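Local coordinates for protein FimX (Pseudomonas aeruginosa PAO1, PDB 3HV8) that is an EAL-domain protein with a TIM-barrel-like fold that holds the ligand C2E at the C-terminal ends of its barrel strands, at residues Gln157-Leu162 with Lys185-Gln190; Ser172-Ser177 with Gln190-Asp195. All blocks are in the same frame, centred on the assembly; numbering follows the deposited sequence.

Contact 1: Gln157-Leu162 with Lys185-Gln190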
loop_
_atom_site.group_PDB
_atom_site.type_symbol
_atom_site.label_atom_id
_atom_site.label_comp_id
_atom_site.label_asym_id
_atom_site.label_seq_id
_atom_site.Cartn_x
_atom_site.Cartn_y
_atom_site.Cartn_z
ATOM N N GLN A 157 -6.679 -12.065 11.397
ATOM C CA GLN A 157 -7.920 -11.524 11.923
ATOM C C GLN A 157 -8.306 -10.214 11.246
ATOM O O GLN A 157 -9.460 -9.995 10.898
ATOM C CB GLN A 157 -7.798 -11.314 13.438
ATOM C CG GLN A 157 -7.644 -12.617 14.204
ATOM C CD GLN A 157 -7.226 -12.410 15.651
ATOM O OE1 GLN A 157 -6.721 -11.348 16.022
ATOM N NE2 GLN A 157 -7.421 -13.435 16.475
ATOM N N LEU A 158 -7.327 -9.338 11.039
ATOM C CA LEU A 158 -7.636 -8.061 10.413
ATOM C C LEU A 158 -8.137 -8.248 8.984
ATOM O O LEU A 158 -9.153 -7.691 8.607
ATOM C CB LEU A 158 -6.426 -7.123 10.420
ATOM C CG LEU A 158 -6.636 -5.831 9.630
ATOM C CD1 LEU A 158 -7.750 -4.999 10.226
ATOM C CD2 LEU A 158 -5.353 -5.020 9.606
ATOM N N THR A 159 -7.425 -9.054 8.200
ATOM C CA THR A 159 -7.809 -9.212 6.791
ATOM C C THR A 159 -9.154 -9.929 6.617
ATOM O O THR A 159 -9.921 -9.600 5.724
ATOM C CB THR A 159 -6.694 -9.867 5.921
ATOM O OG1 THR A 159 -6.351 -11.156 6.436
ATOM C CG2 THR A 159 -5.452 -8.980 5.905
ATOM N N GLN A 160 -9.465 -10.857 7.518
ATOM C CA GLN A 160 -10.786 -11.480 7.524
ATOM C C GLN A 160 -11.861 -10.430 7.840
ATOM O O GLN A 160 -12.915 -10.378 7.207
ATOM C CB GLN A 160 -10.825 -12.643 8.528
ATOM C CG GLN A 160 -10.164 -13.920 7.996
ATOM C CD GLN A 160 -9.922 -14.989 9.053
ATOM O OE1 GLN A 160 -9.171 -15.937 8.820
ATOM N NE2 GLN A 160 -10.553 -14.845 10.210
ATOM N N GLY A 161 -11.565 -9.555 8.795
ATOM C CA GLY A 161 -12.488 -8.481 9.122
ATOM C C GLY A 161 -12.666 -7.461 8.006
ATOM O O GLY A 161 -13.763 -6.936 7.785
ATOM N N LEU A 162 -11.581 -7.152 7.295
ATOM C CA LEU A 162 -11.678 -6.254 6.158
ATOM C C LEU A 162 -12.597 -6.825 5.085
ATOM O O LEU A 162 -13.348 -6.088 4.455
ATOM C CB LEU A 162 -10.284 -5.979 5.566
ATOM C CG LEU A 162 -9.371 -5.138 6.452
ATOM C CD1 LEU A 162 -7.959 -5.096 5.857
ATOM C CD2 LEU A 162 -9.933 -3.728 6.629
ATOM N N LYS A 185 -1.325 -18.611 2.992
ATOM C CA LYS A 185 -2.228 -19.675 3.462
ATOM C C LYS A 185 -3.145 -19.190 4.586
ATOM O O LYS A 185 -4.131 -19.854 4.946
ATOM C CB LYS A 185 -1.429 -20.877 3.962
ATOM C CG LYS A 185 -0.508 -21.533 2.947
ATOM C CD LYS A 185 0.509 -22.411 3.673
ATOM C CE LYS A 185 1.411 -23.167 2.714
ATOM N NZ LYS A 185 2.288 -24.128 3.445
ATOM N N HIS A 186 -2.827 -18.024 5.139
ATOM C CA HIS A 186 -3.452 -17.584 6.382
ATOM C C HIS A 186 -4.238 -16.303 6.238
ATOM O O HIS A 186 -5.097 -16.016 7.062
ATOM C CB HIS A 186 -2.380 -17.369 7.449
ATOM C CG HIS A 186 -1.578 -18.595 7.740
ATOM N ND1 HIS A 186 -2.022 -19.577 8.600
ATOM C CD2 HIS A 186 -0.369 -19.002 7.293
ATOM C CE1 HIS A 186 -1.118 -20.538 8.666
ATOM N NE2 HIS A 186 -0.108 -20.216 7.879
ATOM N N LEU A 187 -3.938 -15.532 5.195
ATOM C CA LEU A 187 -4.427 -14.167 5.069
ATOM C C LEU A 187 -5.461 -14.049 3.966
ATOM O O LEU A 187 -5.510 -14.885 3.063
ATOM C CB LEU A 187 -3.261 -13.222 4.791
ATOM C CG LEU A 187 -2.119 -13.337 5.806
ATOM C CD1 LEU A 187 -0.924 -12.478 5.416
ATOM C CD2 LEU A 187 -2.596 -13.000 7.225
ATOM N N THR A 188 -6.284 -13.010 4.037
ATOM C CA THR A 188 -7.298 -12.722 3.035
ATOM C C THR A 188 -6.783 -11.517 2.249
ATOM O O THR A 188 -6.911 -10.367 2.677
ATOM C CB THR A 188 -8.643 -12.412 3.694
ATOM O OG1 THR A 188 -8.980 -13.492 4.585
ATOM C CG2 THR A 188 -9.739 -12.241 2.684
ATOM N N VAL A 189 -6.130 -11.787 1.128
ATOM C CA VAL A 189 -5.546 -10.716 0.334
ATOM C C VAL A 189 -5.766 -11.002 -1.140
ATOM O O VAL A 189 -5.774 -12.159 -1.576
ATOM C CB VAL A 189 -4.043 -10.519 0.630
ATOM C CG1 VAL A 189 -3.812 -10.122 2.087
ATOM C CG2 VAL A 189 -3.264 -11.774 0.290
ATOM N N GLN A 190 -5.960 -9.941 -1.906
ATOM C CA GLN A 190 -6.228 -10.081 -3.328
ATOM C C GLN A 190 -5.040 -9.623 -4.167
ATOM O O GLN A 190 -4.874 -10.088 -5.299
ATOM C CB GLN A 190 -7.472 -9.291 -3.719
ATOM C CG GLN A 190 -8.764 -9.781 -3.048
ATOM C CD GLN A 190 -8.950 -9.201 -1.671
ATOM O OE1 GLN A 190 -8.322 -8.207 -1.314
ATOM N NE2 GLN A 190 -9.805 -9.831 -0.875
HETATM O O HOH W 1 -9.056 -8.612 3.314
#

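Contact 2: Ser172-Ser177 with Gln190-Asp195. With C2E (9,9'-[(2R,3R,3aS,5S,7aR,9R,10R,10aS,12S,14aR)-3,5,10,12-tetrahydroxy-5,12-dioxidooctahydro-2H,7H-difuro[3,2-d:3',2'-j][1,3,7,9,2,8]tetraoxadiphosphacyclododecine-2,9-diyl]bis(2-amino-1,9-dihydro-6H-purin-6-one)), chain B.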
loop_
_atom_site.group_PDB
_atom_site.type_symbol
_atom_site.label_atom_id
_atom_site.label_comp_id
_atom_site.label_asym_id
_atom_site.label_seq_id
_atom_site.Cartn_x
_atom_site.Cartn_y
_atom_site.Cartn_z
ATOM N N SER A 172 2.700 -6.006 0.637
ATOM C CA SER A 172 3.740 -5.329 -0.121
ATOM C C SER A 172 5.121 -5.820 0.292
ATOM O O SER A 172 5.266 -6.560 1.275
ATOM C CB SER A 172 3.648 -3.825 0.071
ATOM O OG SER A 172 3.833 -3.473 1.429
ATOM N N GLN A 173 6.130 -5.416 -0.465
ATOM C CA GLN A 173 7.501 -5.876 -0.264
ATOM C C GLN A 173 7.595 -7.396 -0.263
ATOM O O GLN A 173 8.413 -7.982 0.415
ATOM C CB GLN A 173 8.110 -5.248 0.998
ATOM C CG GLN A 173 8.243 -3.723 0.873
ATOM C CD GLN A 173 8.547 -3.017 2.190
ATOM O OE1 GLN A 173 8.776 -3.653 3.216
ATOM N NE2 GLN A 173 8.538 -1.692 2.163
ATOM N N PHE A 174 6.767 -8.034 -1.081
ATOM C CA PHE A 174 6.662 -9.489 -1.084
ATOM C C PHE A 174 7.856 -10.153 -1.756
ATOM O O PHE A 174 8.392 -9.645 -2.764
ATOM C CB PHE A 174 5.384 -9.906 -1.823
ATOM C CG PHE A 174 5.133 -11.392 -1.837
ATOM C CD1 PHE A 174 4.381 -11.989 -0.838
ATOM C CD2 PHE A 174 5.618 -12.180 -2.889
ATOM C CE1 PHE A 174 4.132 -13.351 -0.856
ATOM C CE2 PHE A 174 5.383 -13.552 -2.907
ATOM C CZ PHE A 174 4.638 -14.134 -1.893
ATOM N N GLY A 175 8.258 -11.286 -1.185
ATOM C CA GLY A 175 9.173 -12.204 -1.843
ATOM C C GLY A 175 10.545 -12.324 -1.215
ATOM O O GLY A 175 11.401 -13.050 -1.727
ATOM N N CYS A 176 10.746 -11.659 -0.080
ATOM C CA CYS A 176 12.071 -11.574 0.538
ATOM C C CYS A 176 12.258 -12.543 1.696
ATOM O O CYS A 176 13.389 -12.889 2.032
ATOM C CB CYS A 176 12.321 -10.159 1.055
ATOM S SG CYS A 176 12.318 -8.893 -0.212
ATOM N N SER A 177 11.167 -12.975 2.318
ATOM C CA SER A 177 11.270 -13.934 3.416
ATOM C C SER A 177 11.651 -15.323 2.873
ATOM O O SER A 177 11.685 -15.535 1.656
ATOM C CB SER A 177 9.971 -13.998 4.201
ATOM O OG SER A 177 8.896 -14.358 3.356
ATOM N N GLN A 190 -5.960 -9.941 -1.906
ATOM C CA GLN A 190 -6.228 -10.081 -3.328
ATOM C C GLN A 190 -5.040 -9.623 -4.167
ATOM O O GLN A 190 -4.874 -10.088 -5.299
ATOM C CB GLN A 190 -7.472 -9.291 -3.719
ATOM C CG GLN A 190 -8.764 -9.781 -3.048
ATOM C CD GLN A 190 -8.950 -9.201 -1.671
ATOM O OE1 GLN A 190 -8.322 -8.207 -1.314
ATOM N NE2 GLN A 190 -9.805 -9.831 -0.875
ATOM N N PHE A 191 -4.229 -8.716 -3.632
ATOM C CA PHE A 191 -3.109 -8.156 -4.391
ATOM C C PHE A 191 -1.808 -8.484 -3.687
ATOM O O PHE A 191 -1.736 -8.446 -2.444
ATOM C CB PHE A 191 -3.185 -6.619 -4.486
ATOM C CG PHE A 191 -4.442 -6.075 -5.148
ATOM C CD1 PHE A 191 -4.446 -5.710 -6.492
ATOM C CD2 PHE A 191 -5.585 -5.833 -4.396
ATOM C CE1 PHE A 191 -5.602 -5.173 -7.078
ATOM C CE2 PHE A 191 -6.727 -5.297 -4.970
ATOM C CZ PHE A 191 -6.740 -4.958 -6.310
ATOM N N ILE A 192 -0.755 -8.732 -4.460
ATOM C CA ILE A 192 0.572 -8.936 -3.893
ATOM C C ILE A 192 1.551 -8.049 -4.639
ATOM O O ILE A 192 1.702 -8.163 -5.878
ATOM C CB ILE A 192 1.029 -10.408 -4.002
ATOM C CG1 ILE A 192 0.090 -11.352 -3.233
ATOM C CG2 ILE A 192 2.458 -10.551 -3.515
ATOM C CD1 ILE A 192 0.137 -11.162 -1.691
ATOM N N LYS A 193 2.203 -7.154 -3.898
ATOM C CA LYS A 193 3.096 -6.177 -4.488
ATOM C C LYS A 193 4.489 -6.644 -4.149
ATOM O O LYS A 193 4.872 -6.713 -2.977
ATOM C CB LYS A 193 2.814 -4.794 -3.918
ATOM C CG LYS A 193 3.614 -3.668 -4.553
ATOM C CD LYS A 193 3.126 -2.333 -4.011
ATOM C CE LYS A 193 3.688 -1.211 -4.834
ATOM N NZ LYS A 193 3.306 0.100 -4.233
ATOM N N ILE A 194 5.251 -7.013 -5.173
ATOM C CA ILE A 194 6.557 -7.596 -4.921
ATOM C C ILE A 194 7.603 -6.534 -4.595
ATOM O O ILE A 194 7.466 -5.365 -4.963
ATOM C CB ILE A 194 7.027 -8.512 -6.081
ATOM C CG1 ILE A 194 7.421 -7.693 -7.313
ATOM C CG2 ILE A 194 5.955 -9.567 -6.409
ATOM C CD1 ILE A 194 8.140 -8.533 -8.371
ATOM N N ASP A 195 8.645 -6.949 -3.883
ATOM C CA ASP A 195 9.702 -6.043 -3.464
ATOM C C ASP A 195 10.438 -5.452 -4.676
ATOM O O ASP A 195 10.680 -6.157 -5.665
ATOM C CB ASP A 195 10.694 -6.788 -2.582
ATOM C CG ASP A 195 11.638 -5.851 -1.875
ATOM O OD1 ASP A 195 11.199 -5.198 -0.913
ATOM O OD2 ASP A 195 12.808 -5.756 -2.298
HETATM P P1 C2E B . 7.023 1.519 0.406
HETATM O O2P C2E B . 6.448 0.094 -0.029
HETATM O O1P C2E B . 8.492 1.428 0.287
HETATM O "O5'" C2E B . 6.637 2.716 -0.573
HETATM C "C5'" C2E B . 7.411 2.864 -1.779
HETATM C "C4'" C2E B . 8.546 3.905 -1.665
HETATM O "O4'" C2E B . 9.199 4.018 -2.952
HETATM C "C3'" C2E B . 7.855 5.244 -1.439
HETATM O "O3'" C2E B . 8.652 6.044 -0.553
HETATM C "C2'" C2E B . 7.728 5.853 -2.855
HETATM O "O2'" C2E B . 7.734 7.268 -2.868
HETATM C "C1'" C2E B . 8.994 5.306 -3.515
HETATM N N9 C2E B . 8.922 5.175 -4.963
HETATM C C8 C2E B . 7.791 5.163 -5.745
HETATM N N7 C2E B . 8.112 4.847 -6.978
HETATM C C5 C2E B . 9.464 4.664 -7.043
HETATM C C6 C2E B . 10.353 4.329 -8.089
HETATM O O6 C2E B . 9.975 4.079 -9.235
HETATM N N1 C2E B . 11.654 4.260 -7.774
HETATM C C2 C2E B . 12.106 4.500 -6.514
HETATM N N2 C2E B . 13.452 4.405 -6.269
HETATM N N3 C2E B . 11.292 4.812 -5.532
HETATM C C4 C2E B . 9.982 4.891 -5.769
HETATM P P11 C2E B . 7.877 6.809 0.632
HETATM O O21 C2E B . 8.938 7.672 1.412
HETATM O O11 C2E B . 6.713 7.554 0.112
HETATM O O5A C2E B . 7.307 5.645 1.546
HETATM C C5A C2E B . 8.228 4.758 2.195
HETATM C C4A C2E B . 7.490 3.825 3.152
HETATM O O4A C2E B . 6.832 4.606 4.161
HETATM C C3A C2E B . 6.376 2.998 2.508
HETATM O O3A C2E B . 6.848 1.775 1.955
HETATM C C2A C2E B . 5.533 2.654 3.737
HETATM O O2A C2E B . 6.170 1.619 4.506
HETATM C C1A C2E B . 5.655 3.938 4.565
HETATM N N91 C2E B . 4.508 4.792 4.279
HETATM C C81 C2E B . 4.374 5.746 3.310
HETATM N N71 C2E B . 3.186 6.275 3.411
HETATM C C51 C2E B . 2.531 5.740 4.485
HETATM C C61 C2E B . 1.278 5.930 5.103
HETATM O O61 C2E B . 0.398 6.666 4.639
HETATM N N11 C2E B . 1.037 5.168 6.202
HETATM C C21 C2E B . 1.940 4.270 6.703
HETATM N N21 C2E B . 1.600 3.513 7.788
HETATM N N31 C2E B . 3.095 4.063 6.127
HETATM C C41 C2E B . 3.399 4.794 5.048
HETATM O O HOH W 2 6.544 -3.699 -2.688
#

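Contact 1: Gln157-Leu162 with Lys185-Gln190
Thr159, on the helix of a beta-alpha-beta crossover, meets Thr188 in the loop that runs into strand 191-194; here the outer layer of the EAL barrel grips the incoming chain. One direct hydrogen bond joins the segments: Thr188 N donates to Thr159 OG1 over 3.0 Å and almost straight, at 171°. Thr159 holds OG1 between its own backbone N and carbonyl carbon (chi1 59°), a setting from which the hydroxyl reaches the loop and also bonds to Ala155 O one helical turn back. The hydroxyl thus ties the loop amide to a helix carbonyl.

A water makes the second polar link. It donates one hydrogen to Thr159 O (2.7 Å) and the other to Thr188 O (2.8 Å), joining the two carbonyls without direct contact between them.

The van der Waals contacts are close around the same pair. The two threonine side chains run antiparallel past one another, with Thr159 CB 3.3 Å from Thr188 O and Thr188 CB 3.7 Å from Thr159 O. Inward, the Thr159 side chain also rests on Ala169 and Ile143 of the neighbouring strands, and Leu187 packs on Ala155 and Ile171. Toward the surface, Gln160 lies across Thr188, nearly perpendicular to it, its CG 3.6 Å from Thr188 OG1.

Contact 2: Ser172-Ser177 with Gln190-Asp195
Phe174 is held to strand 191-194 by both halves of its backbone, in a parallel bridge opposite Ile194. Its N-H donates to Lys193 O (3.0 Å, 170° at the hydrogen) in the plane of that carbonyl, and its own O accepts from Asp195 N at 2.9 Å, the donor tilted 18° from the carbonyl plane. With CG anti to the backbone N (chi1 -177°), the ring passes at a slant under Ile192, whose CG2 sits over one face, 3.7 Å from the centroid, in a CH-pi contact. That methyl is offset toward the rim and comes to 3.3 Å from Phe174 CG, a tight fit.

Just before it, Gln173 adopts a left-handed backbone conformation, and the chain turns a corner there. Its N-H is taken up by a water at 2.8 Å, which in turn donates to Ile194 O, so a water bridge joins the two segments in addition to the two direct bonds. The Gln173 side chain runs past Asp195, amide and carboxylate planes nearly perpendicular, and brings NE2 to 3.5 Å from C2E O2P. Cys176 SG also comes up to Asp195, 3.5 Å from its CG.

Further out, Phe181 meets the Phe174 ring edge-to-face, and Glu145 accepts hydrogen bonds from the amides of Gly175, Cys176 and Ser177, fixing the turn. Asp195 OD2 bonds to Ser197, while Lys193 NZ forms a salt bridge with Glu52 and a hydrogen bond with Gln248. The pairing joins two neighbouring parallel strands of the TIM-type barrel of the EAL domain, at the end where Gln173 faces C2E.

Contact 1 holds the loop that leads into strand 191-194, and contact 2 pairs that strand; their centres are 15 Å apart. Gln190, the last residue before strand 191-194, is shared by the segments but takes no part in either contact. Its OE1 bonds to Ala169 N, which ties it to the start of strand 168-174. Helix 152-164 is followed, after a short connection, by strand 168-174, so along the chain the four segments alternate. Contact 1 belongs to the outer layer at the end remote from C2E: Thr159 OG1 is 16.7 Å from C2E N21. Contact 2 contributes Gln173 to the pocket, where Arg56, Asp84 and Glu231 also bind the ligand.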